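Local structure of single-stranded DNA-binding protein (Thermus aquaticus, 2FXQ) at residues D31-G36 / Y53-L58; I76-R81 / V99-I104. The protein binds single-stranded DNA and probably recruits partner proteins to it during replication, recombination and repair. All blocks are in the same frame, centred on the assembly; numbering follows the deposited sequence.

Both contacts belong to the first of the two OB folds in this chain, and their centres lie about 9 Å apart. Interaction 1 comes first along the sequence: it pairs strands 28-41 and 47-59 as a hairpin, and the chain completes it before interaction 2 begins, where strand 75-84 meets strands 97-101 and 103-106. Strands 47-59 and 97-101 run parallel as neighbours, joined by probable backbone bonds from Arg-57 N to Val-99 O and from Ala-101 N to Arg-57 O. On the apolar side of these strands Leu-34 packs on Val-78 and Val-56 on Ala-101, and the two contacts thereby supply adjoining parts of one barrel wall and its apolar interior.

Interaction 1 of 2, residues D31-G36 / Y53-L58; sequences DLNLAG and YHRVRL
Asp-31 and Arg-57 carry the main charged pairing of this contact. Arg-57 grips the carboxylate side-on, NE giving a nearly straight bond to Asp-31 OD1 (2.8 Å, 174°) and NH2 a second to Asp-31 OD2 (2.9 Å). Both oxygens use their syn lone pairs, and the two flat groups are nearly coplanar, which fixes the carboxylate's rotation. Arg-55 adds a long, purely electrostatic salt bridge: its NE stands 3.9 Å from Asp-31 OD2, which lies well out of the guanidinium plane. Bends at chi2 (88°) and chi3 (106°) swing the Arg-55 chain round to Asn-33 instead, where NH1 reaches a lone pair of OD1 at 2.6 Å, in the guanidinium plane.

The backbones form an antiparallel ladder, with Leu-32/Val-56 and Leu-34/His-54 as hydrogen-bonded pairs; Leu-32 N to Val-56 O is 2.7 Å. This is the beta hairpin of strands 28-41 and 47-59 in the first OB fold, a five-stranded barrel design used to bind single-stranded DNA.

Apolar contacts divide between the two faces. On the buried side Leu-34 CD1 meets Val-56 CG2 at 3.9 Å and Leu-32 CD1 meets Leu-58 CD1 at 4.0 Å, with Leu-10 and Leu-14 of strand 5-14 packed against the group. On the face of Asp-31 and Arg-55, Ala-35 CB comes obliquely to CD2 and CE2 of the Tyr-53 ring.

Interaction 2 of 2, residues I76-R81 / V99-I104; sequences IFVEGR and VRAEFI
Glu-79 O takes two backbone N-H groups in its carbonyl plane, from Glu-102 N at 2.7 Å and Phe-103 N at 3.3 Å. Two residues thus face one, a classic beta bulge, placed where the chain turns its corner at Glu-102. Beyond it Gly-80 CA sits 3.1 Å from Arg-100 O, a spot where any side chain would clash.

Arg-81, with CG between backbone N and carbonyl carbon (chi1 62°) and the chain extended to NE, sends NH1 to Glu-102 OE1 in a salt bridge whose hydrogen bond is weak (125°). Its NH2 lies over the centre of the Arg-100 guanidinium, 3.5 Å above the plane; Glu-83 pairs with Arg-100 NH1. An alanine replacing Arg-81 would be likely to leave the Glu-102 carboxylate without its cation and free to turn.

The Phe-103 ring runs beside Glu-79, Phe-103 CZ 3.6 Å from Glu-79 CD, while Glu-79 OE2 bonds to Gln-7 of the second subunit. Inside the barrel Val-78 CG2 packs on Ile-104 CG2. Strand 5-14 flanks strand 75-84 on its other edge, Val-56 of strand 47-59 lies against Val-78, and helix 61-66 brings Trp-66 onto Ile-104.

Interaction 1 of 2, residues D31-G36 / Y53-L58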
loop_
_atom_site.group_PDB
_atom_site.type_symbol
_atom_site.label_atom_id
_atom_site.label_comp_id
_atom_site.label_asym_id
_atom_site.label_seq_id
_atom_site.Cartn_x
_atom_site.Cartn_y
_atom_site.Cartn_z
ATOM N N ASP A 31 3.354 -20.814 10.641
ATOM C CA ASP A 31 3.565 -20.591 9.219
ATOM C C ASP A 31 2.240 -20.639 8.496
ATOM O O ASP A 31 1.521 -21.617 8.642
ATOM C CB ASP A 31 4.487 -21.657 8.662
ATOM C CG ASP A 31 5.938 -21.395 8.965
ATOM O OD1 ASP A 31 6.360 -20.228 9.105
ATOM O OD2 ASP A 31 6.759 -22.315 9.072
ATOM N N LEU A 32 1.905 -19.593 7.725
ATOM C CA LEU A 32 0.662 -19.566 6.948
ATOM C C LEU A 32 0.993 -19.722 5.496
ATOM O O LEU A 32 1.950 -19.085 5.017
ATOM C CB LEU A 32 0.016 -18.187 7.067
ATOM C CG LEU A 32 -0.181 -17.549 8.451
ATOM C CD1 LEU A 32 -0.986 -16.325 8.368
ATOM C CD2 LEU A 32 -0.812 -18.482 9.446
ATOM N N ASN A 33 0.210 -20.510 4.765
ATOM C CA ASN A 33 0.409 -20.571 3.345
ATOM C C ASN A 33 -0.770 -19.819 2.710
ATOM O O ASN A 33 -1.942 -20.230 2.872
ATOM C CB ASN A 33 0.537 -22.023 2.848
ATOM C CG ASN A 33 1.846 -22.660 3.302
ATOM O OD1 ASN A 33 2.918 -22.235 2.871
ATOM N ND2 ASN A 33 1.769 -23.663 4.168
ATOM N N LEU A 34 -0.461 -18.675 2.100
ATOM C CA LEU A 34 -1.532 -17.804 1.514
ATOM C C LEU A 34 -1.549 -17.850 -0.001
ATOM O O LEU A 34 -0.507 -18.082 -0.647
ATOM C CB LEU A 34 -1.408 -16.327 1.925
ATOM C CG LEU A 34 -1.597 -16.048 3.420
ATOM C CD1 LEU A 34 -1.430 -14.554 3.588
ATOM C CD2 LEU A 34 -2.981 -16.495 3.980
ATOM N N ALA A 35 -2.742 -17.671 -0.561
ATOM C CA ALA A 35 -2.938 -17.656 -2.011
ATOM C C ALA A 35 -3.831 -16.518 -2.429
ATOM O O ALA A 35 -4.731 -16.098 -1.684
ATOM C CB ALA A 35 -3.514 -18.962 -2.504
ATOM N N GLY A 36 -3.600 -16.026 -3.636
ATOM C CA GLY A 36 -4.464 -15.028 -4.241
ATOM C C GLY A 36 -4.235 -15.065 -5.757
ATOM O O GLY A 36 -3.650 -16.018 -6.294
ATOM N N TYR A 53 1.241 -17.790 -4.517
ATOM C CA TYR A 53 1.231 -18.577 -3.314
ATOM C C TYR A 53 2.427 -18.075 -2.560
ATOM O O TYR A 53 3.552 -18.079 -3.085
ATOM C CB TYR A 53 1.450 -20.112 -3.588
ATOM C CG TYR A 53 0.355 -20.653 -4.448
ATOM C CD1 TYR A 53 0.447 -20.613 -5.857
ATOM C CD2 TYR A 53 -0.824 -21.136 -3.868
ATOM C CE1 TYR A 53 -0.614 -21.079 -6.670
ATOM C CE2 TYR A 53 -1.903 -21.610 -4.690
ATOM C CZ TYR A 53 -1.778 -21.580 -6.077
ATOM O OH TYR A 53 -2.849 -22.044 -6.847
ATOM N N HIS A 54 2.231 -17.690 -1.308
ATOM C CA HIS A 54 3.370 -17.230 -0.538
ATOM C C HIS A 54 3.281 -17.677 0.878
ATOM O O HIS A 54 2.182 -17.679 1.461
ATOM C CB HIS A 54 3.428 -15.704 -0.527
ATOM C CG HIS A 54 3.593 -15.116 -1.890
ATOM N ND1 HIS A 54 4.631 -15.484 -2.720
ATOM C CD2 HIS A 54 2.883 -14.178 -2.552
ATOM C CE1 HIS A 54 4.553 -14.797 -3.843
ATOM N NE2 HIS A 54 3.472 -14.034 -3.788
ATOM N N ARG A 55 4.448 -17.928 1.446
ATOM C CA ARG A 55 4.551 -18.296 2.840
ATOM C C ARG A 55 4.657 -17.062 3.710
ATOM O O ARG A 55 5.363 -16.108 3.377
ATOM C CB ARG A 55 5.766 -19.174 3.073
ATOM C CG ARG A 55 5.966 -19.498 4.574
ATOM C CD ARG A 55 5.221 -20.739 5.058
ATOM N NE ARG A 55 6.160 -21.845 5.256
ATOM C CZ ARG A 55 6.014 -23.065 4.762
ATOM N NH1 ARG A 55 4.962 -23.381 4.023
ATOM N NH2 ARG A 55 6.934 -23.988 5.011
ATOM N N VAL A 56 3.913 -17.056 4.799
ATOM C CA VAL A 56 3.986 -15.969 5.762
ATOM C C VAL A 56 4.323 -16.611 7.108
ATOM O O VAL A 56 3.555 -17.473 7.605
ATOM C CB VAL A 56 2.652 -15.203 5.853
ATOM C CG1 VAL A 56 2.670 -14.127 6.990
ATOM C CG2 VAL A 56 2.384 -14.470 4.503
ATOM N N ARG A 57 5.381 -16.119 7.730
ATOM C CA ARG A 57 5.757 -16.652 9.039
ATOM C C ARG A 57 5.461 -15.660 10.170
ATOM O O ARG A 57 5.936 -14.505 10.116
ATOM C CB ARG A 57 7.257 -16.925 9.034
ATOM C CG ARG A 57 7.787 -17.405 10.396
ATOM C CD ARG A 57 9.143 -18.089 10.244
ATOM N NE ARG A 57 8.923 -19.454 9.736
ATOM C CZ ARG A 57 9.886 -20.372 9.642
ATOM N NH1 ARG A 57 11.133 -20.062 9.956
ATOM N NH2 ARG A 57 9.610 -21.587 9.232
ATOM N N LEU A 58 4.715 -16.134 11.186
ATOM C CA LEU A 58 4.609 -15.435 12.469
ATOM C C LEU A 58 5.499 -16.070 13.451
ATOM O O LEU A 58 5.546 -17.334 13.580
ATOM C CB LEU A 58 3.159 -15.519 13.018
ATOM C CG LEU A 58 2.047 -14.755 12.258
ATOM C CD1 LEU A 58 1.993 -15.043 10.754
ATOM C CD2 LEU A 58 0.681 -15.077 12.902
#

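Interaction 2 of 2, residues I76-R81 / V99-I104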
loop_
_atom_site.group_PDB
_atom_site.type_symbol
_atom_site.label_atom_id
_atom_site.label_comp_id
_atom_site.label_asym_id
_atom_site.label_seq_id
_atom_site.Cartn_x
_atom_site.Cartn_y
_atom_site.Cartn_z
ATOM N N ILE A 76 -6.893 -13.561 5.239
ATOM C CA ILE A 76 -5.996 -13.001 6.240
ATOM C C ILE A 76 -5.372 -11.734 5.638
ATOM O O ILE A 76 -4.890 -11.729 4.504
ATOM C CB ILE A 76 -4.854 -13.999 6.621
ATOM C CG1 ILE A 76 -5.360 -15.414 6.989
ATOM C CG2 ILE A 76 -3.970 -13.430 7.690
ATOM C CD1 ILE A 76 -6.168 -15.519 8.332
ATOM N N PHE A 77 -5.348 -10.681 6.435
ATOM C CA PHE A 77 -4.605 -9.475 6.087
ATOM C C PHE A 77 -3.264 -9.512 6.826
ATOM O O PHE A 77 -3.191 -9.841 8.005
ATOM C CB PHE A 77 -5.448 -8.230 6.542
ATOM C CG PHE A 77 -4.705 -6.929 6.444
ATOM C CD1 PHE A 77 -4.354 -6.461 5.233
ATOM C CD2 PHE A 77 -4.375 -6.195 7.571
ATOM C CE1 PHE A 77 -3.655 -5.213 5.091
ATOM C CE2 PHE A 77 -3.698 -4.938 7.471
ATOM C CZ PHE A 77 -3.362 -4.452 6.224
ATOM N N VAL A 78 -2.169 -9.233 6.118
ATOM C CA VAL A 78 -0.826 -9.341 6.684
ATOM C C VAL A 78 -0.094 -8.041 6.400
ATOM O O VAL A 78 -0.204 -7.518 5.296
ATOM C CB VAL A 78 -0.039 -10.468 5.881
ATOM C CG1 VAL A 78 1.372 -10.569 6.403
ATOM C CG2 VAL A 78 -0.799 -11.791 5.968
ATOM N N GLU A 79 0.624 -7.513 7.378
ATOM C CA GLU A 79 1.691 -6.570 7.081
ATOM C C GLU A 79 3.008 -7.120 7.603
ATOM O O GLU A 79 3.079 -7.705 8.692
ATOM C CB GLU A 79 1.428 -5.185 7.736
ATOM C CG GLU A 79 0.194 -4.485 7.146
ATOM C CD GLU A 79 0.074 -3.004 7.530
ATOM O OE1 GLU A 79 -0.865 -2.311 7.013
ATOM O OE2 GLU A 79 0.976 -2.522 8.243
ATOM N N GLY A 80 4.063 -6.955 6.821
ATOM C CA GLY A 80 5.325 -7.513 7.271
ATOM C C GLY A 80 6.453 -7.030 6.402
ATOM O O GLY A 80 6.387 -5.922 5.843
ATOM N N ARG A 81 7.472 -7.865 6.311
ATOM C CA ARG A 81 8.683 -7.531 5.562
ATOM C C ARG A 81 9.139 -8.804 4.829
ATOM O O ARG A 81 8.832 -9.924 5.242
ATOM C CB ARG A 81 9.760 -6.929 6.502
ATOM C CG ARG A 81 10.249 -7.871 7.616
ATOM C CD ARG A 81 11.289 -7.194 8.536
ATOM N NE ARG A 81 11.962 -8.153 9.414
ATOM C CZ ARG A 81 11.494 -8.599 10.588
ATOM N NH1 ARG A 81 10.315 -8.198 11.045
ATOM N NH2 ARG A 81 12.205 -9.480 11.290
ATOM N N VAL A 99 7.573 -13.921 3.707
ATOM C CA VAL A 99 7.111 -12.687 4.350
ATOM C C VAL A 99 7.223 -12.997 5.833
ATOM O O VAL A 99 6.630 -13.970 6.289
ATOM C CB VAL A 99 5.662 -12.407 4.024
ATOM C CG1 VAL A 99 5.146 -11.167 4.865
ATOM C CG2 VAL A 99 5.535 -12.221 2.501
ATOM N N ARG A 100 7.914 -12.154 6.589
ATOM C CA ARG A 100 7.851 -12.237 8.053
ATOM C C ARG A 100 6.765 -11.253 8.473
ATOM O O ARG A 100 6.903 -10.036 8.247
ATOM C CB ARG A 100 9.212 -11.836 8.658
ATOM C CG ARG A 100 9.110 -11.567 10.170
ATOM C CD ARG A 100 9.153 -12.787 11.076
ATOM N NE ARG A 100 10.071 -12.504 12.195
ATOM C CZ ARG A 100 11.383 -12.771 12.192
ATOM N NH1 ARG A 100 11.963 -13.395 11.153
ATOM N NH2 ARG A 100 12.108 -12.452 13.256
ATOM N N ALA A 101 5.684 -11.747 9.086
ATOM C CA ALA A 101 4.597 -10.867 9.467
ATOM C C ALA A 101 5.012 -10.075 10.706
ATOM O O ALA A 101 5.548 -10.617 11.697
ATOM C CB ALA A 101 3.308 -11.636 9.746
ATOM N N GLU A 102 4.682 -8.790 10.636
ATOM C CA GLU A 102 4.724 -7.865 11.756
ATOM C C GLU A 102 3.439 -8.126 12.545
ATOM O O GLU A 102 3.467 -8.284 13.786
ATOM C CB GLU A 102 4.835 -6.410 11.243
ATOM C CG GLU A 102 6.222 -5.758 11.441
ATOM C CD GLU A 102 7.341 -6.217 10.459
ATOM O OE1 GLU A 102 8.009 -7.259 10.750
ATOM O OE2 GLU A 102 7.592 -5.541 9.398
ATOM N N PHE A 103 2.314 -8.265 11.849
ATOM C CA PHE A 103 1.060 -8.701 12.529
ATOM C C PHE A 103 0.143 -9.189 11.439
ATOM O O PHE A 103 0.381 -8.928 10.240
ATOM C CB PHE A 103 0.333 -7.549 13.267
ATOM C CG PHE A 103 -0.110 -6.420 12.348
ATOM C CD1 PHE A 103 -1.373 -6.432 11.770
ATOM C CD2 PHE A 103 0.734 -5.361 12.084
ATOM C CE1 PHE A 103 -1.747 -5.461 10.903
ATOM C CE2 PHE A 103 0.335 -4.318 11.274
ATOM C CZ PHE A 103 -0.884 -4.377 10.663
ATOM N N ILE A 104 -0.898 -9.902 11.850
ATOM C CA ILE A 104 -1.964 -10.258 10.918
ATOM C C ILE A 104 -3.312 -9.872 11.527
ATOM O O ILE A 104 -3.407 -9.660 12.745
ATOM C CB ILE A 104 -1.958 -11.798 10.574
ATOM C CG1 ILE A 104 -2.318 -12.643 11.835
ATOM C CG2 ILE A 104 -0.605 -12.214 9.944
ATOM C CD1 ILE A 104 -2.685 -14.029 11.484
#